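Local coordinates for protein serine protease pet (Escherichia coli, PDB 4OM9) that probably acts as a secreted serine protease enterotoxin of enteroaggregative Escherichia coli, cutting host proteins such as alpha-fodrin, at residues Y123-I131 and L181-V191; F879-N888 and W933-V941. All coordinates share one frame; numbering follows the deposited sequence.

Contact 1: Y123-I131 and L181-V191; sequences YNENNQNII and LRANTVGGNKV
Two torsions bring Y123 and R182 together: the tyrosine ring swings out with CG opposite the backbone N (chi1 -162°), and the arginine chain kinks at chi3 (82°), which folds its guanidinium back over that ring. NH2 of R182 then sits above the middle of one ring face, and CZ lies 4.0 Å from the ring centroid, only 16° off the ring normal, a cation-pi pair. The two planes are tilted against each other rather than stacked flat. At the ring edge the Y123 hydroxyl donates to L181 O, 2.5 Å from OH, along a lone pair in the carbonyl plane.

Further round the guanidinium, NH1 of R182 gives a nearly in-plane bond to N127 OD1 at 2.9 Å and a weak, long one to E125 O, while NH2 also points at Y123 O, so close in the model that the exact length is doubtful. One arginine thus gathers the turn leading into helix 127-134, whose N-cap N126 takes the amide of N129 on OD1. On the helix side, CD1 of L181 rests against I130 CG2 at 4.1 Å, and V191 CG2 touches Y123 CE1 at 3.7 Å.

Y123 also leans on P244 of strand 239-244. A connecting turn and short helix are therefore pinned to the 172-185/188-195 hairpin, consistent with the chymotrypsin-like protease fold of clan PA.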
loop_
_atom_site.group_PDB
_atom_site.type_symbol
_atom_site.label_atom_id
_atom_site.label_comp_id
_atom_site.label_asym_id
_atom_site.label_seq_id
_atom_site.Cartn_x
_atom_site.Cartn_y
_atom_site.Cartn_z
ATOM N N TYR A 123 -3.776 31.112 -28.720
ATOM C CA TYR A 123 -3.087 32.389 -28.562
ATOM C C TYR A 123 -3.856 33.579 -29.136
ATOM O O TYR A 123 -3.549 34.719 -28.816
ATOM C CB TYR A 123 -1.706 32.328 -29.221
ATOM C CG TYR A 123 -0.746 33.419 -28.763
ATOM C CD1 TYR A 123 -0.590 33.714 -27.410
ATOM C CD2 TYR A 123 0.038 34.115 -29.681
ATOM C CE1 TYR A 123 0.306 34.691 -26.978
ATOM C CE2 TYR A 123 0.932 35.088 -29.267
ATOM C CZ TYR A 123 1.060 35.381 -27.907
ATOM O OH TYR A 123 1.953 36.335 -27.496
ATOM N N ASN A 124 -4.844 33.310 -29.983
ATOM C CA ASN A 124 -5.561 34.363 -30.691
ATOM C C ASN A 124 -6.793 34.876 -29.968
ATOM O O ASN A 124 -7.533 35.701 -30.505
ATOM C CB ASN A 124 -5.968 33.874 -32.074
ATOM C CG ASN A 124 -4.784 33.476 -32.902
ATOM O OD1 ASN A 124 -3.701 34.047 -32.769
ATOM N ND2 ASN A 124 -4.969 32.475 -33.754
ATOM N N GLU A 125 -7.020 34.375 -28.760
ATOM C CA GLU A 125 -8.043 34.927 -27.883
ATOM C C GLU A 125 -7.480 36.207 -27.328
ATOM O O GLU A 125 -6.262 36.342 -27.240
ATOM C CB GLU A 125 -8.398 33.956 -26.753
ATOM C CG GLU A 125 -9.260 32.775 -27.164
ATOM C CD GLU A 125 -10.731 33.132 -27.221
ATOM O OE1 GLU A 125 -11.470 32.725 -26.298
ATOM O OE2 GLU A 125 -11.146 33.822 -28.181
ATOM N N ASN A 126 -8.335 37.154 -26.957
ATOM C CA ASN A 126 -7.824 38.398 -26.382
ATOM C C ASN A 126 -7.273 38.168 -24.970
ATOM O O ASN A 126 -7.571 37.155 -24.325
ATOM C CB ASN A 126 -8.897 39.508 -26.382
ATOM C CG ASN A 126 -10.132 39.154 -25.565
ATOM O OD1 ASN A 126 -10.042 38.583 -24.480
ATOM N ND2 ASN A 126 -11.295 39.510 -26.086
ATOM N N ASN A 127 -6.467 39.115 -24.507
ATOM C CA ASN A 127 -5.777 38.999 -23.231
ATOM C C ASN A 127 -6.678 38.689 -22.037
ATOM O O ASN A 127 -6.338 37.832 -21.208
ATOM C CB ASN A 127 -4.991 40.277 -22.961
ATOM C CG ASN A 127 -3.682 40.315 -23.708
ATOM O OD1 ASN A 127 -3.474 39.545 -24.641
ATOM N ND2 ASN A 127 -2.788 41.205 -23.299
ATOM N N GLN A 128 -7.827 39.350 -21.953
ATOM C CA GLN A 128 -8.722 39.107 -20.829
ATOM C C GLN A 128 -9.266 37.659 -20.814
ATOM O O GLN A 128 -9.395 37.057 -19.748
ATOM C CB GLN A 128 -9.876 40.103 -20.833
ATOM C CG GLN A 128 -10.717 40.073 -19.554
ATOM C CD GLN A 128 -9.916 40.365 -18.293
ATOM O OE1 GLN A 128 -9.522 41.514 -18.022
ATOM N NE2 GLN A 128 -9.685 39.321 -17.494
ATOM N N ASN A 129 -9.574 37.115 -21.991
ATOM C CA ASN A 129 -10.110 35.763 -22.103
ATOM C C ASN A 129 -9.092 34.718 -21.653
ATOM O O ASN A 129 -9.427 33.757 -20.963
ATOM C CB ASN A 129 -10.552 35.467 -23.541
ATOM C CG ASN A 129 -12.008 35.837 -23.799
ATOM O OD1 ASN A 129 -12.668 36.462 -22.965
ATOM N ND2 ASN A 129 -12.509 35.454 -24.967
ATOM N N ILE A 130 -7.847 34.925 -22.051
ATOM C CA ILE A 130 -6.764 34.032 -21.681
ATOM C C ILE A 130 -6.492 34.095 -20.166
ATOM O O ILE A 130 -6.242 33.071 -19.516
ATOM C CB ILE A 130 -5.500 34.375 -22.493
ATOM C CG1 ILE A 130 -5.805 34.234 -23.989
ATOM C CG2 ILE A 130 -4.340 33.496 -22.108
ATOM C CD1 ILE A 130 -4.602 34.435 -24.886
ATOM N N ILE A 131 -6.561 35.300 -19.612
ATOM C CA ILE A 131 -6.358 35.503 -18.189
ATOM C C ILE A 131 -7.437 34.780 -17.389
ATOM O O ILE A 131 -7.129 34.063 -16.442
ATOM C CB ILE A 131 -6.355 37.004 -17.830
ATOM C CG1 ILE A 131 -5.100 37.675 -18.399
ATOM C CG2 ILE A 131 -6.452 37.199 -16.303
ATOM C CD1 ILE A 131 -5.203 39.165 -18.535
ATOM N N LEU A 181 2.105 38.341 -21.825
ATOM C CA LEU A 181 1.413 37.489 -22.776
ATOM C C LEU A 181 1.812 37.759 -24.212
ATOM O O LEU A 181 1.812 36.855 -25.018
ATOM C CB LEU A 181 -0.097 37.652 -22.639
ATOM C CG LEU A 181 -0.757 36.760 -21.591
ATOM C CD1 LEU A 181 -2.260 37.035 -21.521
ATOM C CD2 LEU A 181 -0.465 35.283 -21.902
ATOM N N ARG A 182 2.119 39.009 -24.542
ATOM C CA ARG A 182 2.470 39.346 -25.914
ATOM C C ARG A 182 3.698 40.241 -25.949
ATOM O O ARG A 182 3.597 41.454 -26.164
ATOM C CB ARG A 182 1.295 40.026 -26.639
ATOM C CG ARG A 182 -0.093 39.696 -26.067
ATOM C CD ARG A 182 -1.213 39.785 -27.105
ATOM N NE ARG A 182 -1.276 38.562 -27.880
ATOM C CZ ARG A 182 -2.219 37.631 -27.770
ATOM N NH1 ARG A 182 -3.232 37.778 -26.932
ATOM N NH2 ARG A 182 -2.154 36.554 -28.536
ATOM N N ALA A 183 4.858 39.626 -25.727
ATOM C CA ALA A 183 6.141 40.311 -25.851
ATOM C C ALA A 183 6.544 40.485 -27.321
ATOM O O ALA A 183 6.448 39.542 -28.110
ATOM C CB ALA A 183 7.213 39.552 -25.103
ATOM N N ASN A 184 6.997 41.691 -27.668
ATOM C CA ASN A 184 7.375 42.018 -29.045
ATOM C C ASN A 184 8.808 41.613 -29.360
ATOM O O ASN A 184 9.748 42.360 -29.107
ATOM C CB ASN A 184 7.196 43.520 -29.305
ATOM C CG ASN A 184 7.715 43.951 -30.670
ATOM O OD1 ASN A 184 7.464 43.301 -31.691
ATOM N ND2 ASN A 184 8.450 45.049 -30.691
ATOM N N THR A 185 8.983 40.431 -29.922
ATOM C CA THR A 185 10.327 39.962 -30.197
ATOM C C THR A 185 10.566 39.834 -31.689
ATOM O O THR A 185 9.643 39.962 -32.492
ATOM C CB THR A 185 10.582 38.614 -29.558
ATOM O OG1 THR A 185 9.695 37.654 -30.144
ATOM C CG2 THR A 185 10.350 38.679 -28.059
ATOM N N VAL A 186 11.811 39.577 -32.059
ATOM C CA VAL A 186 12.097 39.240 -33.434
ATOM C C VAL A 186 11.475 37.880 -33.743
ATOM O O VAL A 186 11.737 36.884 -33.061
ATOM C CB VAL A 186 13.604 39.223 -33.718
ATOM C CG1 VAL A 186 14.352 38.557 -32.587
ATOM C CG2 VAL A 186 13.880 38.520 -35.031
ATOM N N GLY A 187 10.631 37.854 -34.769
ATOM C CA GLY A 187 9.972 36.635 -35.182
ATOM C C GLY A 187 8.474 36.765 -35.016
ATOM O O GLY A 187 7.710 36.164 -35.772
ATOM N N GLY A 188 8.053 37.549 -34.031
ATOM C CA GLY A 188 6.640 37.708 -33.742
ATOM C C GLY A 188 6.370 37.737 -32.242
ATOM O O GLY A 188 7.291 37.662 -31.427
ATOM N N ASN A 189 5.099 37.860 -31.878
ATOM C CA ASN A 189 4.707 37.918 -30.478
ATOM C C ASN A 189 4.961 36.615 -29.705
ATOM O O ASN A 189 4.651 35.523 -30.194
ATOM C CB ASN A 189 3.238 38.301 -30.381
ATOM C CG ASN A 189 3.031 39.793 -30.520
ATOM O OD1 ASN A 189 3.995 40.551 -30.653
ATOM N ND2 ASN A 189 1.775 40.226 -30.486
ATOM N N LYS A 190 5.520 36.742 -28.500
ATOM C CA LYS A 190 5.885 35.590 -27.685
ATOM C C LYS A 190 5.552 35.796 -26.214
ATOM O O LYS A 190 5.630 36.903 -25.688
ATOM C CB LYS A 190 7.382 35.279 -27.824
ATOM C CG LYS A 190 7.812 34.720 -29.194
ATOM C CD LYS A 190 9.282 34.306 -29.153
ATOM C CE LYS A 190 9.741 33.726 -30.463
ATOM N NZ LYS A 190 9.606 34.730 -31.572
ATOM N N VAL A 191 5.205 34.709 -25.538
ATOM C CA VAL A 191 4.869 34.780 -24.130
ATOM C C VAL A 191 6.143 34.856 -23.314
ATOM O O VAL A 191 7.116 34.157 -23.575
ATOM C CB VAL A 191 4.013 33.591 -23.707
ATOM C CG1 VAL A 191 3.865 33.527 -22.183
ATOM C CG2 VAL A 191 2.661 33.687 -24.373
#

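Contact 2: F879-N888 and W933-V941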
loop_
_atom_site.group_PDB
_atom_site.type_symbol
_atom_site.label_atom_id
_atom_site.label_comp_id
_atom_site.label_asym_id
_atom_site.label_seq_id
_atom_site.Cartn_x
_atom_site.Cartn_y
_atom_site.Cartn_z
ATOM N N PHE A 879 -19.017 -26.264 51.317
ATOM C CA PHE A 879 -18.662 -27.519 52.064
ATOM C C PHE A 879 -18.712 -28.993 51.522
ATOM O O PHE A 879 -18.807 -29.207 50.335
ATOM C CB PHE A 879 -19.516 -27.564 53.333
ATOM C CG PHE A 879 -19.375 -26.367 54.222
ATOM C CD1 PHE A 879 -18.139 -25.822 54.483
ATOM C CD2 PHE A 879 -20.486 -25.802 54.803
ATOM C CE1 PHE A 879 -18.021 -24.728 55.297
ATOM C CE2 PHE A 879 -20.372 -24.716 55.623
ATOM C CZ PHE A 879 -19.140 -24.179 55.871
ATOM N N ILE A 880 -18.648 -29.990 52.443
ATOM C CA ILE A 880 -18.813 -31.411 52.151
ATOM C C ILE A 880 -18.948 -32.237 53.434
ATOM O O ILE A 880 -18.683 -33.436 53.424
ATOM C CB ILE A 880 -17.637 -31.981 51.311
ATOM C CG1 ILE A 880 -16.393 -31.098 51.432
ATOM C CG2 ILE A 880 -18.044 -32.145 49.853
ATOM C CD1 ILE A 880 -15.261 -31.508 50.519
ATOM N N GLU A 881 -19.352 -31.599 54.533
ATOM C CA GLU A 881 -19.615 -32.321 55.783
ATOM C C GLU A 881 -21.066 -32.137 56.223
ATOM O O GLU A 881 -21.538 -31.011 56.407
ATOM C CB GLU A 881 -18.675 -31.869 56.910
ATOM C CG GLU A 881 -18.663 -32.814 58.126
ATOM C CD GLU A 881 -18.805 -32.092 59.473
ATOM O OE1 GLU A 881 -17.982 -32.358 60.375
ATOM O OE2 GLU A 881 -19.746 -31.285 59.640
ATOM N N LYS A 882 -21.761 -33.255 56.406
ATOM C CA LYS A 882 -23.193 -33.244 56.685
ATOM C C LYS A 882 -23.506 -32.954 58.156
ATOM O O LYS A 882 -23.963 -33.834 58.893
ATOM C CB LYS A 882 -23.816 -34.583 56.270
ATOM C CG LYS A 882 -23.457 -35.037 54.846
ATOM C CD LYS A 882 -23.994 -34.086 53.782
ATOM C CE LYS A 882 -23.606 -34.555 52.382
ATOM N NZ LYS A 882 -24.114 -33.658 51.303
ATOM N N LYS A 883 -23.262 -31.710 58.570
ATOM C CA LYS A 883 -23.607 -31.240 59.911
ATOM C C LYS A 883 -25.090 -30.875 59.995
ATOM O O LYS A 883 -25.478 -29.743 59.706
ATOM C CB LYS A 883 -22.735 -30.036 60.299
ATOM C CG LYS A 883 -22.451 -29.069 59.149
ATOM C CD LYS A 883 -21.514 -27.939 59.556
ATOM C CE LYS A 883 -22.232 -26.879 60.373
ATOM N NZ LYS A 883 -21.343 -25.722 60.673
ATOM N N GLY A 884 -25.914 -31.838 60.400
ATOM C CA GLY A 884 -27.353 -31.640 60.478
ATOM C C GLY A 884 -27.775 -30.508 61.400
ATOM O O GLY A 884 -28.943 -30.116 61.435
ATOM N N ASN A 885 -26.817 -29.993 62.162
ATOM C CA ASN A 885 -27.033 -28.818 62.989
ATOM C C ASN A 885 -25.787 -27.938 62.971
ATOM O O ASN A 885 -24.982 -28.013 62.040
ATOM C CB ASN A 885 -27.399 -29.224 64.417
ATOM C CG ASN A 885 -28.665 -30.063 64.479
ATOM O OD1 ASN A 885 -29.776 -29.533 64.502
ATOM N ND2 ASN A 885 -28.501 -31.382 64.503
ATOM N N ASP A 886 -25.624 -27.108 63.995
ATOM C CA ASP A 886 -24.470 -26.218 64.070
ATOM C C ASP A 886 -23.177 -26.980 64.347
ATOM O O ASP A 886 -23.190 -28.194 64.551
ATOM C CB ASP A 886 -24.682 -25.150 65.147
ATOM C CG ASP A 886 -25.715 -24.118 64.749
ATOM O OD1 ASP A 886 -26.073 -24.058 63.554
ATOM O OD2 ASP A 886 -26.163 -23.357 65.630
ATOM N N LYS A 887 -22.065 -26.251 64.348
ATOM C CA LYS A 887 -20.756 -26.816 64.652
ATOM C C LYS A 887 -19.844 -25.766 65.278
ATOM O O LYS A 887 -18.674 -25.659 64.920
ATOM C CB LYS A 887 -20.109 -27.393 63.393
ATOM C CG LYS A 887 -20.555 -28.802 63.073
ATOM C CD LYS A 887 -20.396 -29.688 64.291
ATOM C CE LYS A 887 -21.235 -30.944 64.164
ATOM N NZ LYS A 887 -22.662 -30.622 63.886
ATOM N N ASN A 888 -20.394 -24.994 66.210
ATOM C CA ASN A 888 -19.658 -23.918 66.867
ATOM C C ASN A 888 -18.368 -24.396 67.527
ATOM O O ASN A 888 -17.318 -23.772 67.380
ATOM C CB ASN A 888 -20.549 -23.242 67.911
ATOM C CG ASN A 888 -21.857 -22.742 67.326
ATOM O OD1 ASN A 888 -22.154 -22.977 66.150
ATOM N ND2 ASN A 888 -22.648 -22.053 68.145
ATOM N N TRP A 933 -11.293 -13.636 60.070
ATOM C CA TRP A 933 -12.704 -14.017 60.075
ATOM C C TRP A 933 -12.820 -15.511 60.438
ATOM O O TRP A 933 -12.013 -16.316 59.973
ATOM C CB TRP A 933 -13.333 -13.733 58.705
ATOM C CG TRP A 933 -13.986 -12.367 58.535
ATOM C CD1 TRP A 933 -15.324 -12.108 58.477
ATOM C CD2 TRP A 933 -13.329 -11.091 58.372
ATOM N NE1 TRP A 933 -15.545 -10.763 58.300
ATOM C CE2 TRP A 933 -14.345 -10.121 58.234
ATOM C CE3 TRP A 933 -11.998 -10.684 58.339
ATOM C CZ2 TRP A 933 -14.055 -8.764 58.071
ATOM C CZ3 TRP A 933 -11.720 -9.335 58.170
ATOM C CH2 TRP A 933 -12.744 -8.394 58.039
ATOM N N THR A 934 -13.797 -15.889 61.265
ATOM C CA THR A 934 -13.939 -17.297 61.663
ATOM C C THR A 934 -15.262 -17.936 61.210
ATOM O O THR A 934 -15.840 -17.516 60.210
ATOM C CB THR A 934 -13.805 -17.469 63.187
ATOM O OG1 THR A 934 -13.811 -18.866 63.512
ATOM C CG2 THR A 934 -14.946 -16.784 63.914
ATOM N N LEU A 935 -15.719 -18.967 61.928
ATOM C CA LEU A 935 -16.903 -19.736 61.524
ATOM C C LEU A 935 -17.837 -20.163 62.666
ATOM O O LEU A 935 -17.426 -20.266 63.830
ATOM C CB LEU A 935 -16.474 -20.992 60.757
ATOM C CG LEU A 935 -15.966 -20.861 59.318
ATOM C CD1 LEU A 935 -14.491 -20.509 59.275
ATOM C CD2 LEU A 935 -16.234 -22.146 58.551
ATOM N N THR A 936 -19.099 -20.416 62.313
ATOM C CA THR A 936 -20.083 -20.956 63.253
ATOM C C THR A 936 -20.888 -22.119 62.654
ATOM O O THR A 936 -20.316 -23.065 62.108
ATOM C CB THR A 936 -21.078 -19.872 63.745
ATOM O OG1 THR A 936 -21.884 -19.416 62.654
ATOM C CG2 THR A 936 -20.344 -18.694 64.371
ATOM N N GLY A 937 -22.214 -22.030 62.742
ATOM C CA GLY A 937 -23.079 -23.185 62.559
ATOM C C GLY A 937 -23.790 -23.425 61.236
ATOM O O GLY A 937 -23.147 -23.591 60.203
ATOM N N TYR A 938 -25.110 -23.463 61.280
ATOM C CA TYR A 938 -25.879 -23.726 60.082
ATOM C C TYR A 938 -27.341 -23.386 60.296
ATOM O O TYR A 938 -27.791 -23.265 61.422
ATOM C CB TYR A 938 -25.639 -25.169 59.619
ATOM C CG TYR A 938 -26.831 -26.079 59.540
ATOM C CD1 TYR A 938 -27.576 -26.157 58.390
ATOM C CD2 TYR A 938 -27.200 -26.862 60.619
ATOM C CE1 TYR A 938 -28.655 -26.998 58.301
ATOM C CE2 TYR A 938 -28.288 -27.699 60.542
ATOM C CZ TYR A 938 -29.012 -27.752 59.379
ATOM O OH TYR A 938 -30.087 -28.583 59.288
ATOM N N LYS A 939 -28.066 -23.261 59.191
ATOM C CA LYS A 939 -29.466 -22.887 59.236
ATOM C C LYS A 939 -30.304 -23.638 58.220
ATOM O O LYS A 939 -29.912 -24.676 57.721
ATOM C CB LYS A 939 -29.610 -21.395 58.987
ATOM C CG LYS A 939 -30.169 -20.625 60.168
ATOM C CD LYS A 939 -30.291 -19.151 59.848
ATOM C CE LYS A 939 -30.335 -18.334 61.130
ATOM N NZ LYS A 939 -28.993 -18.108 61.737
ATOM N N THR A 940 -31.475 -23.104 57.925
ATOM C CA THR A 940 -32.333 -23.739 56.965
ATOM C C THR A 940 -33.257 -22.759 56.252
ATOM O O THR A 940 -34.058 -22.068 56.864
ATOM C CB THR A 940 -33.134 -24.875 57.603
ATOM O OG1 THR A 940 -32.231 -25.806 58.185
ATOM C CG2 THR A 940 -33.905 -25.591 56.569
ATOM N N VAL A 941 -33.122 -22.723 54.934
ATOM C CA VAL A 941 -33.937 -21.882 54.082
ATOM C C VAL A 941 -34.451 -22.682 52.912
ATOM O O VAL A 941 -35.656 -22.797 52.693
ATOM C CB VAL A 941 -33.094 -20.767 53.462
ATOM C CG1 VAL A 941 -31.917 -21.381 52.739
ATOM C CG2 VAL A 941 -33.926 -19.911 52.526
#
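D886 and K883 make the first shell, both reaching for the backbone of G937 and Y938. OD1 of D886 accepts the amide of Y938, 2.5 Å from its N, a short distance to be taken with caution, meeting it from above the carboxylate plane; OD1 also approaches G937 CA to 3.3 Å. From the same segment, three residues earlier, K883 NZ donates to G937 O at 2.8 Å, coming in well above the carbonyl plane. The lysine gets there by a chain that bends at chi3 (-77°), and its CE passes 3.9 Å from Y938 CB.

The Y938 ring lies alongside 883-886: K883 O stands over one face, offset toward the rim, and D886 N is at the edge. Its OH donates to G884 O, but several atoms of G884 and N885 crowd this ring in the model, so that bond is less certain.

Farther out, K887 NZ bonds O of the preceding D886, 2.6 Å away. F879 presents its ring edge to L935, with CZ 4.4 Å from CD2. Two residues before L935, the W933 ring meets F906 edge-to-face, and T936 OG1 has a weak bond from E921 N.

OD1 of D886 also lies 2.9 Å from Y938 O, two acceptors facing each other. Opposite charges here grip main-chain atoms rather than one another; the short acceptor pair is unfavourable, and with the crowding of the Y938 ring it probably reflects limited accuracy of the model here.

How the contacts relate
From the N terminus, the chain first builds the five-stranded antiparallel sheet of strands 60-63 to 102-107, then reaches contact 1. There 123-131 meets 181-191, closing a loop of 49 residues and tying the start of helix 127-134 to a hairpin of the seven-stranded sheet. The chain then completes that sheet with strands 211-216, 221-232 and 239-244 before it enters the long beta-helix, whose last assigned strand is 794-796. Only then does contact 2 open, where 879-888 and 933-941 close a second loop of 44 residues without helix or strand. The two neither nest nor cross: they stand in series, on opposite sides of the chain's centre, with their own centres about 109 Å apart.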